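Local coordinates for serine protease pet (Escherichia coli, PDB 4OM9), which is an autotransporter enterotoxin of enteroaggregative E. coli, a secreted serine protease whose passenger domain probably cleaves the host cytoskeletal protein alpha-fodrin, at residues Y620-S625 with F636-K641. Sequence-based numbering, arbitrary orientation.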
ATOM      1  N   TYR A 620      -5.283  -7.660   8.948  1.00 32.21           N
ATOM      2  CA  TYR A 620      -5.580  -8.992   8.433  1.00 31.99           C
ATOM      3  C   TYR A 620      -4.470  -9.510   7.532  1.00 31.89           C
ATOM      4  O   TYR A 620      -3.888  -8.768   6.748  1.00 31.65           O
ATOM      5  CB  TYR A 620      -6.913  -8.984   7.675  1.00 31.38           C
ATOM      6  CG  TYR A 620      -8.071  -8.510   8.544  1.00 31.59           C
ATOM      7  CD1 TYR A 620      -8.235  -7.159   8.829  1.00 31.55           C
ATOM      8  CD2 TYR A 620      -8.985  -9.413   9.087  1.00 32.58           C
ATOM      9  CE1 TYR A 620      -9.267  -6.718   9.625  1.00 32.16           C
ATOM     10  CE2 TYR A 620     -10.024  -8.976   9.885  1.00 32.46           C
ATOM     11  CZ  TYR A 620     -10.160  -7.626  10.142  1.00 33.00           C
ATOM     12  OH  TYR A 620     -11.169  -7.154  10.928  1.00 35.10           O
ATOM     13  N   ILE A 621      -4.168 -10.791   7.652  1.00 33.15           N
ATOM     14  CA  ILE A 621      -3.242 -11.412   6.713  1.00 32.04           C
ATOM     15  C   ILE A 621      -3.853 -12.688   6.166  1.00 32.33           C
ATOM     16  O   ILE A 621      -4.773 -13.267   6.773  1.00 35.83           O
ATOM     17  CB  ILE A 621      -1.871 -11.726   7.349  1.00 32.93           C
ATOM     18  CG1 ILE A 621      -2.005 -12.774   8.449  1.00 36.52           C
ATOM     19  CG2 ILE A 621      -1.236 -10.464   7.887  1.00 33.40           C
ATOM     20  CD1 ILE A 621      -0.655 -13.237   9.038  1.00 34.76           C
ATOM     21  N   ASP A 622      -3.314 -13.112   5.021  1.00 32.78           N
ATOM     22  CA  ASP A 622      -3.794 -14.251   4.259  1.00 32.92           C
ATOM     23  C   ASP A 622      -2.686 -15.292   4.276  1.00 31.94           C
ATOM     24  O   ASP A 622      -1.609 -15.060   3.739  1.00 33.39           O
ATOM     25  CB  ASP A 622      -4.162 -13.793   2.832  1.00 33.09           C
ATOM     26  CG  ASP A 622      -4.540 -14.947   1.871  1.00 30.06           C
ATOM     27  OD1 ASP A 622      -4.739 -16.102   2.310  1.00 30.37           O
ATOM     28  OD2 ASP A 622      -4.661 -14.662   0.658  1.00 29.62           O
ATOM     29  N   LEU A 623      -2.936 -16.430   4.908  1.00 31.98           N
ATOM     30  CA  LEU A 623      -1.955 -17.495   4.944  1.00 32.50           C
ATOM     31  C   LEU A 623      -1.612 -18.092   3.556  1.00 34.01           C
ATOM     32  O   LEU A 623      -0.642 -18.846   3.428  1.00 32.37           O
ATOM     33  CB  LEU A 623      -2.428 -18.599   5.875  1.00 33.22           C
ATOM     34  CG  LEU A 623      -2.476 -18.169   7.346  1.00 39.42           C
ATOM     35  CD1 LEU A 623      -2.934 -19.316   8.240  1.00 45.23           C
ATOM     36  CD2 LEU A 623      -1.111 -17.629   7.800  1.00 36.32           C
ATOM     37  N   TYR A 624      -2.387 -17.753   2.528  1.00 31.58           N
ATOM     38  CA  TYR A 624      -2.077 -18.221   1.186  1.00 30.72           C
ATOM     39  C   TYR A 624      -1.931 -17.067   0.228  1.00 30.22           C
ATOM     40  O   TYR A 624      -2.015 -17.242  -1.000  1.00 29.81           O
ATOM     41  CB  TYR A 624      -3.141 -19.172   0.668  1.00 30.48           C
ATOM     42  CG  TYR A 624      -3.286 -20.433   1.468  1.00 32.88           C
ATOM     43  CD1 TYR A 624      -2.300 -21.414   1.435  1.00 38.40           C
ATOM     44  CD2 TYR A 624      -4.420 -20.661   2.243  1.00 34.06           C
ATOM     45  CE1 TYR A 624      -2.430 -22.587   2.159  1.00 40.27           C
ATOM     46  CE2 TYR A 624      -4.555 -21.826   2.983  1.00 44.52           C
ATOM     47  CZ  TYR A 624      -3.557 -22.788   2.932  1.00 46.78           C
ATOM     48  OH  TYR A 624      -3.687 -23.955   3.652  1.00 51.88           O
ATOM     49  N   SER A 625      -1.713 -15.890   0.790  1.00 30.36           N
ATOM     50  CA  SER A 625      -1.331 -14.728   0.009  1.00 30.15           C
ATOM     51  C   SER A 625      -0.184 -15.067  -0.968  1.00 30.83           C
ATOM     52  O   SER A 625       0.820 -15.678  -0.583  1.00 30.79           O
ATOM     53  CB  SER A 625      -0.916 -13.599   0.962  1.00 30.57           C
ATOM     54  OG  SER A 625      -0.383 -12.508   0.251  1.00 30.58           O
ATOM     55  N   PHE A 636      -9.627 -21.401  -6.021  1.00 31.29           N
ATOM     56  CA  PHE A 636      -9.067 -20.340  -5.200  1.00 30.92           C
ATOM     57  C   PHE A 636      -9.164 -20.708  -3.739  1.00 33.31           C
ATOM     58  O   PHE A 636     -10.195 -21.210  -3.289  1.00 34.60           O
ATOM     59  CB  PHE A 636      -9.804 -19.042  -5.483  1.00 33.41           C
ATOM     60  CG  PHE A 636      -9.438 -17.910  -4.582  1.00 33.29           C
ATOM     61  CD1 PHE A 636      -8.376 -17.071  -4.894  1.00 29.13           C
ATOM     62  CD2 PHE A 636     -10.185 -17.658  -3.443  1.00 30.62           C
ATOM     63  CE1 PHE A 636      -8.074 -16.005  -4.070  1.00 30.30           C
ATOM     64  CE2 PHE A 636      -9.878 -16.594  -2.612  1.00 29.86           C
ATOM     65  CZ  PHE A 636      -8.829 -15.766  -2.922  1.00 30.34           C
ATOM     66  N   ARG A 637      -8.080 -20.456  -3.014  1.00 31.65           N
ATOM     67  CA  ARG A 637      -7.991 -20.738  -1.588  1.00 31.65           C
ATOM     68  C   ARG A 637      -7.669 -19.438  -0.847  1.00 31.55           C
ATOM     69  O   ARG A 637      -6.968 -18.565  -1.377  1.00 31.28           O
ATOM     70  CB  ARG A 637      -6.920 -21.816  -1.323  1.00 38.42           C
ATOM     71  CG  ARG A 637      -5.529 -21.253  -0.976  1.00 40.22           C
ATOM     72  CD  ARG A 637      -4.346 -21.786  -1.790  1.00 38.34           C
ATOM     73  NE  ARG A 637      -3.753 -22.996  -1.222  1.00 38.49           N
ATOM     74  CZ  ARG A 637      -2.512 -23.423  -1.461  1.00 36.98           C
ATOM     75  NH1 ARG A 637      -1.686 -22.731  -2.236  1.00 32.06           N
ATOM     76  NH2 ARG A 637      -2.088 -24.545  -0.904  1.00 38.69           N
ATOM     77  N   GLN A 638      -8.208 -19.283   0.361  1.00 36.43           N
ATOM     78  CA  GLN A 638      -7.841 -18.150   1.212  1.00 36.54           C
ATOM     79  C   GLN A 638      -8.081 -18.506   2.669  1.00 37.31           C
ATOM     80  O   GLN A 638      -9.067 -19.149   2.999  1.00 40.15           O
ATOM     81  CB  GLN A 638      -8.615 -16.875   0.830  1.00 31.75           C
ATOM     82  CG  GLN A 638      -8.184 -15.624   1.636  1.00 31.78           C
ATOM     83  CD  GLN A 638      -8.695 -14.299   1.040  1.00 32.70           C
ATOM     84  OE1 GLN A 638      -9.848 -13.889   1.259  1.00 31.34           O
ATOM     85  NE2 GLN A 638      -7.824 -13.613   0.309  1.00 30.09           N
ATOM     86  N   ASP A 639      -7.145 -18.116   3.529  1.00 41.45           N
ATOM     87  CA  ASP A 639      -7.240 -18.370   4.960  1.00 43.79           C
ATOM     88  C   ASP A 639      -6.747 -17.143   5.701  1.00 41.91           C
ATOM     89  O   ASP A 639      -5.580 -16.770   5.616  1.00 42.55           O
ATOM     90  CB  ASP A 639      -6.426 -19.600   5.373  1.00 53.29           C
ATOM     91  CG  ASP A 639      -6.736 -20.054   6.789  1.00 53.79           C
ATOM     92  OD1 ASP A 639      -7.499 -19.363   7.489  1.00 53.44           O
ATOM     93  OD2 ASP A 639      -6.224 -21.106   7.208  1.00 60.55           O
ATOM     94  N   ILE A 640      -7.655 -16.524   6.438  1.00 41.06           N
ATOM     95  CA  ILE A 640      -7.408 -15.217   7.001  1.00 39.49           C
ATOM     96  C   ILE A 640      -7.144 -15.265   8.496  1.00 43.47           C
ATOM     97  O   ILE A 640      -7.866 -15.916   9.246  1.00 43.90           O
ATOM     98  CB  ILE A 640      -8.595 -14.283   6.717  1.00 34.72           C
ATOM     99  CG1 ILE A 640      -8.662 -13.984   5.224  1.00 34.90           C
ATOM    100  CG2 ILE A 640      -8.458 -12.986   7.487  1.00 33.94           C
ATOM    101  CD1 ILE A 640      -9.937 -13.339   4.827  1.00 30.92           C
ATOM    102  N   LYS A 641      -6.087 -14.582   8.920  1.00 50.21           N
ATOM    103  CA  LYS A 641      -5.874 -14.342  10.344  1.00 51.22           C
ATOM    104  C   LYS A 641      -5.860 -12.849  10.628  1.00 44.78           C
ATOM    105  O   LYS A 641      -5.488 -12.034   9.780  1.00 41.63           O
ATOM    106  CB  LYS A 641      -4.573 -14.988  10.830  1.00 52.46           C
ATOM    107  CG  LYS A 641      -4.630 -16.504  10.819  1.00 56.82           C
ATOM    108  CD  LYS A 641      -5.791 -17.003  11.679  1.00 61.89           C
ATOM    109  CE  LYS A 641      -6.347 -18.330  11.167  1.00 64.40           C
ATOM    110  NZ  LYS A 641      -5.346 -19.430  11.196  1.00 62.15           N
TER
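Asp622 and Gln638 both set CG anti to the backbone N (chi1 174° and -176°), and this brings the Asp622 carboxylate against the Gln638 chain and the backbone of Asp639. The segments meet where the two-stranded antiparallel sheet beside the beta-helix of the passenger domain ends and the chain opens into the loop between strands 618-622 and 640-644. Ile621 and Lys641 are the hydrogen-bonded pair, with Ile621 N to Lys641 O and Lys641 N to Ile621 O both at 2.8 Å. Asp622 and Ile640 form the next, non-hydrogen-bonded pair. Past it, Leu623 N still donates to Asp639 O at 2.8 Å, just as the chain bends into a type I turn from Asp622 to Ser625.

Asp622 OD1 makes an Asx turn by accepting from Tyr624 N (2.9 Å), which comes from above the carboxylate plane. The same oxygen takes a weak bond from Asp639 N. Asp622 OD2 receives Gln638 NE2, also weakly, with carboxylate and amide planes nearly perpendicular. Asp622 OD2 also accepts from His474 NE2 and from Asn628 ND2, the latter in the loop joining the two segments. Gln638 OE1 accepts from Ile472 N in strand 471-473, which holds the amide. Ile640 CG2 reaches the edge of the Tyr620 ring, and both side chains rest on Ile472.

Leu623 CD1 lies near Asp639 OD2 and Lys641 NZ. Asp639 CB touches Tyr624 CE2 at 3.8 Å. The bent Arg637 chain crosses the Tyr624 ring, its CD making a CH-pi contact over the face. The guanidinium lies over one face of the ring, offset toward its rim, the planes 9° apart, and NH1 bonds to Lys627 O. Arg637 NE sits over the rim of the ring, 3.4 Å from Tyr624 CD1.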